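Local coordinates for carbohydrate esterase family 2 (CE2) (Chaetomium olivicolor, PDB 4XVH), which probably removes acetyl groups from xylan or related plant cell-wall polysaccharides, as a carbohydrate esterase with an attached beta-sandwich domain, at residues R82-Y87 and V121-D126. Residues are numbered along the deposited sequence; the frame is centred on the assembly and turned at random.
Sequences RSEPAY and VGYGLD. With PEU (2,5,8,11,14,17,20,23,26,29,32,35,38,41,44,47,50,53,56,59,62,65,68,71,74,77,80-heptacosaoxadooctacontan-82-ol), chain C.
Arg82 and Asp126 form a salt bridge between the beta-sandwich and the SGNH-hydrolase domain, a clear case of two domains joined through loops. NH2 of Arg82 donates to OD2 of Asp126 over 2.6 Å; the oxygen lies close to the guanidinium plane, but the donor comes to it from above the carboxylate, the two planes being 67° apart. A water accepts from NH1 of Arg82 and donates to the same OD2, closing a small ring. NH2 also donates to Ala136 O and NH1 pairs with Asp45, and a leucine in place of Arg82 would probably leave Asp126 and Asp45 without this positive partner and the carbonyl of Ala136 without its donor. Along the same loop, Glu84 crosses Val121 at about a right angle: with CG1 anti to the backbone N (chi1 167°), Val121 sets both methyls against the Glu84 side chain, CG1 lying 3.7 Å from OE2 of Glu84, an oxygen hydrogen-bonded to Ser162. Toward the pocket, OH of Tyr87 lies 4.2 Å from CE2 of Tyr123; the Tyr87 hydroxyl is hydrogen-bonded to Asn133, that of Tyr123 to Asp304. OAK of the bound polyether sits over one face of the Tyr87 ring, displaced toward its rim, 3.8 Å from Tyr87 CZ. Charge pairing thus ties the loops together at one end, while at the other the sandwich domain contributes to the ligand pocket.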
ATOM      1  N   ARG A  82      -3.434  -6.857  -5.890  1.00 16.33           N
ATOM      2  CA  ARG A  82      -2.659  -5.845  -6.604  1.00 15.57           C
ATOM      3  C   ARG A  82      -3.323  -4.461  -6.513  1.00 17.46           C
ATOM      4  O   ARG A  82      -2.649  -3.430  -6.644  1.00 15.83           O
ATOM      5  CB  ARG A  82      -2.549  -6.221  -8.097  1.00 16.14           C
ATOM      6  CG  ARG A  82      -1.768  -7.491  -8.386  1.00 16.26           C
ATOM      7  CD  ARG A  82      -2.156  -8.071  -9.725  1.00 17.60           C
ATOM      8  NE  ARG A  82      -1.918  -7.174 -10.857  1.00 17.06           N
ATOM      9  CZ  ARG A  82      -0.740  -7.038 -11.486  1.00 19.41           C
ATOM     10  NH1 ARG A  82       0.327  -7.744 -11.112  1.00 17.15           N
ATOM     11  NH2 ARG A  82      -0.631  -6.211 -12.532  1.00 20.08           N
ATOM     12  N   SER A  83      -4.654  -4.463  -6.360  1.00 16.98           N
ATOM     13  CA  SER A  83      -5.474  -3.279  -6.587  1.00 16.95           C
ATOM     14  C   SER A  83      -6.110  -2.739  -5.315  1.00 17.24           C
ATOM     15  O   SER A  83      -5.827  -3.226  -4.210  1.00 18.13           O
ATOM     16  CB  SER A  83      -6.577  -3.589  -7.623  1.00 16.98           C
ATOM     17  OG  SER A  83      -7.363  -4.696  -7.204  1.00 16.76           O
ATOM     18  N   GLU A  84      -7.004  -1.761  -5.457  1.00 16.41           N
ATOM     19  CA  GLU A  84      -7.411  -0.962  -4.293  1.00 17.77           C
ATOM     20  C   GLU A  84      -8.934  -0.918  -4.099  1.00 19.38           C
ATOM     21  O   GLU A  84      -9.695  -1.235  -5.012  1.00 19.25           O
ATOM     22  CB  GLU A  84      -6.858   0.466  -4.438  1.00 17.48           C
ATOM     23  CG  GLU A  84      -7.566   1.243  -5.578  1.00 16.85           C
ATOM     24  CD  GLU A  84      -7.038   2.664  -5.712  1.00 16.94           C
ATOM     25  OE1 GLU A  84      -7.247   3.467  -4.759  1.00 16.81           O
ATOM     26  OE2 GLU A  84      -6.397   2.953  -6.753  1.00 16.09           O
ATOM     27  N   PRO A  85      -9.380  -0.513  -2.907  1.00 20.61           N
ATOM     28  CA  PRO A  85     -10.816  -0.557  -2.614  1.00 22.66           C
ATOM     29  C   PRO A  85     -11.674   0.266  -3.565  1.00 23.98           C
ATOM     30  O   PRO A  85     -12.825  -0.106  -3.805  1.00 24.19           O
ATOM     31  CB  PRO A  85     -10.915   0.015  -1.189  1.00 23.72           C
ATOM     32  CG  PRO A  85      -9.537   0.191  -0.698  1.00 21.88           C
ATOM     33  CD  PRO A  85      -8.560  -0.272  -1.708  1.00 19.39           C
ATOM     34  N   ALA A  86     -11.117   1.338  -4.114  1.00 22.97           N
ATOM     35  CA  ALA A  86     -11.912   2.231  -4.947  1.00 24.85           C
ATOM     36  C   ALA A  86     -12.470   1.501  -6.164  1.00 25.75           C
ATOM     37  O   ALA A  86     -13.505   1.893  -6.677  1.00 28.12           O
ATOM     38  CB  ALA A  86     -11.086   3.441  -5.412  1.00 23.51           C
ATOM     39  N   TYR A  87     -11.780   0.452  -6.620  1.00 22.71           N
ATOM     40  CA  TYR A  87     -12.211  -0.275  -7.816  1.00 23.86           C
ATOM     41  C   TYR A  87     -13.083  -1.482  -7.467  1.00 23.26           C
ATOM     42  O   TYR A  87     -13.905  -1.910  -8.271  1.00 22.81           O
ATOM     43  CB  TYR A  87     -11.004  -0.729  -8.648  1.00 23.92           C
ATOM     44  CG  TYR A  87     -10.362   0.394  -9.443  1.00 26.36           C
ATOM     45  CD1 TYR A  87     -10.863   0.774 -10.689  1.00 28.17           C
ATOM     46  CD2 TYR A  87      -9.275   1.105  -8.926  1.00 27.00           C
ATOM     47  CE1 TYR A  87     -10.285   1.816 -11.403  1.00 28.67           C
ATOM     48  CE2 TYR A  87      -8.686   2.152  -9.647  1.00 27.28           C
ATOM     49  CZ  TYR A  87      -9.197   2.499 -10.881  1.00 28.23           C
ATOM     50  OH  TYR A  87      -8.601   3.546 -11.571  1.00 28.55           O
ATOM     51  N   VAL A 121      -0.547   2.763  -3.418  1.00 14.74           N
ATOM     52  CA  VAL A 121      -1.370   1.712  -3.996  1.00 13.76           C
ATOM     53  C   VAL A 121      -0.612   0.959  -5.082  1.00 14.12           C
ATOM     54  O   VAL A 121      -0.596  -0.272  -5.103  1.00 14.11           O
ATOM     55  CB  VAL A 121      -2.656   2.277  -4.638  1.00 14.49           C
ATOM     56  CG1 VAL A 121      -3.331   1.195  -5.501  1.00 14.88           C
ATOM     57  CG2 VAL A 121      -3.618   2.813  -3.560  1.00 13.91           C
ATOM     58  N   GLY A 122       0.028   1.718  -5.973  1.00 12.27           N
ATOM     59  CA  GLY A 122       0.537   1.148  -7.204  1.00 12.30           C
ATOM     60  C   GLY A 122      -0.340   1.438  -8.404  1.00 14.25           C
ATOM     61  O   GLY A 122      -0.371   0.670  -9.343  1.00 13.54           O
ATOM     62  N   TYR A 123      -1.064   2.550  -8.338  1.00 15.42           N
ATOM     63  CA  TYR A 123      -1.862   3.076  -9.457  1.00 17.03           C
ATOM     64  C   TYR A 123      -1.072   3.072 -10.761  1.00 17.80           C
ATOM     65  O   TYR A 123       0.019   3.650 -10.815  1.00 17.26           O
ATOM     66  CB  TYR A 123      -2.290   4.511  -9.101  1.00 17.70           C
ATOM     67  CG  TYR A 123      -3.238   5.206 -10.053  1.00 18.42           C
ATOM     68  CD1 TYR A 123      -2.785   5.694 -11.282  1.00 18.43           C
ATOM     69  CD2 TYR A 123      -4.575   5.405  -9.706  1.00 18.28           C
ATOM     70  CE1 TYR A 123      -3.633   6.339 -12.151  1.00 21.18           C
ATOM     71  CE2 TYR A 123      -5.449   6.065 -10.566  1.00 21.02           C
ATOM     72  CZ  TYR A 123      -4.972   6.526 -11.792  1.00 22.71           C
ATOM     73  OH  TYR A 123      -5.811   7.170 -12.673  1.00 23.41           O
ATOM     74  N   GLY A 124      -1.607   2.468 -11.823  1.00 13.91           N
ATOM     75  CA  GLY A 124      -1.006   2.657 -13.146  1.00 14.82           C
ATOM     76  C   GLY A 124       0.377   2.055 -13.360  1.00 17.27           C
ATOM     77  O   GLY A 124       0.993   2.252 -14.420  1.00 17.93           O
ATOM     78  N   LEU A 125       0.848   1.283 -12.372  1.00 16.11           N
ATOM     79  CA  LEU A 125       2.248   0.844 -12.338  1.00 15.84           C
ATOM     80  C   LEU A 125       2.621  -0.007 -13.568  1.00 17.49           C
ATOM     81  O   LEU A 125       3.685   0.177 -14.167  1.00 17.10           O
ATOM     82  CB  LEU A 125       2.508   0.071 -11.034  1.00 13.29           C
ATOM     83  CG  LEU A 125       3.958  -0.210 -10.624  1.00 12.99           C
ATOM     84  CD1 LEU A 125       4.024  -0.487  -9.097  1.00 11.58           C
ATOM     85  CD2 LEU A 125       4.585  -1.387 -11.427  1.00 17.26           C
ATOM     86  N   ASP A 126       1.739  -0.935 -13.945  1.00 18.37           N
ATOM     87  CA  ASP A 126       2.021  -1.822 -15.072  1.00 19.92           C
ATOM     88  C   ASP A 126       1.647  -1.163 -16.392  1.00 20.59           C
ATOM     89  O   ASP A 126       1.778  -1.788 -17.451  1.00 20.48           O
ATOM     90  CB  ASP A 126       1.240  -3.151 -14.948  1.00 22.43           C
ATOM     91  CG  ASP A 126       1.844  -4.119 -13.922  1.00 24.49           C
ATOM     92  OD1 ASP A 126       2.688  -3.719 -13.123  1.00 23.01           O
ATOM     93  OD2 ASP A 126       1.450  -5.308 -13.901  1.00 26.85           O
TER
HETATM   94  CAA PEU C 402     -17.261  -0.021  -6.779  1.00 70.99           C
HETATM   95  OAB PEU C 402     -17.077   1.107  -7.652  1.00 71.77           O
HETATM   96  CAC PEU C 402     -18.034   2.204  -7.385  1.00 72.61           C
HETATM   97  CAD PEU C 402     -18.008   3.526  -8.240  1.00 77.05           C
HETATM   98  OAE PEU C 402     -18.244   3.308  -9.652  1.00 77.29           O
HETATM   99  CAF PEU C 402     -17.216   2.501 -10.310  1.00 77.68           C
HETATM  100  CAG PEU C 402     -15.816   3.064 -10.608  1.00 77.76           C
HETATM  101  OAH PEU C 402     -15.051   3.609  -9.521  1.00 78.01           O
HETATM  102  CAI PEU C 402     -13.696   3.925  -9.948  1.00 77.94           C
HETATM  103  CAJ PEU C 402     -12.926   4.760  -8.918  1.00 78.01           C
HETATM  104  OAK PEU C 402     -11.566   5.004  -9.366  1.00 78.05           O
HETATM  105  CAL PEU C 402     -11.019   6.126  -8.641  1.00 78.01           C
HETATM  106  CAM PEU C 402      -9.592   6.488  -9.039  1.00 77.83           C
HETATM  107  OAN PEU C 402      -9.381   7.750  -8.373  1.00 77.54           O
HETATM  108  CAO PEU C 402      -8.119   8.382  -8.685  1.00 76.89           C
HETATM  109  CAP PEU C 402      -8.496   9.800  -8.308  1.00 76.24           C
HETATM  110  OAQ PEU C 402      -7.672  10.988  -8.389  1.00 75.85           O
HETATM  111  CAR PEU C 402      -7.037  11.313  -9.666  1.00 75.04           C
HETATM  112  CAS PEU C 402      -5.767  10.565 -10.144  1.00 73.49           C
HETATM  113  OAT PEU C 402      -4.585  10.757  -9.269  1.00 71.07           O
HETATM  114  CAU PEU C 402      -4.703  10.267  -7.899  1.00 68.13           C
HETATM  115  CAV PEU C 402      -3.426  10.546  -7.078  1.00 65.81           C
HETATM  116  OAW PEU C 402      -3.418  10.070  -5.709  1.00 64.62           O
HETATM  117  O   HOH W   1       2.317  -7.624 -13.624  1.00 36.02           O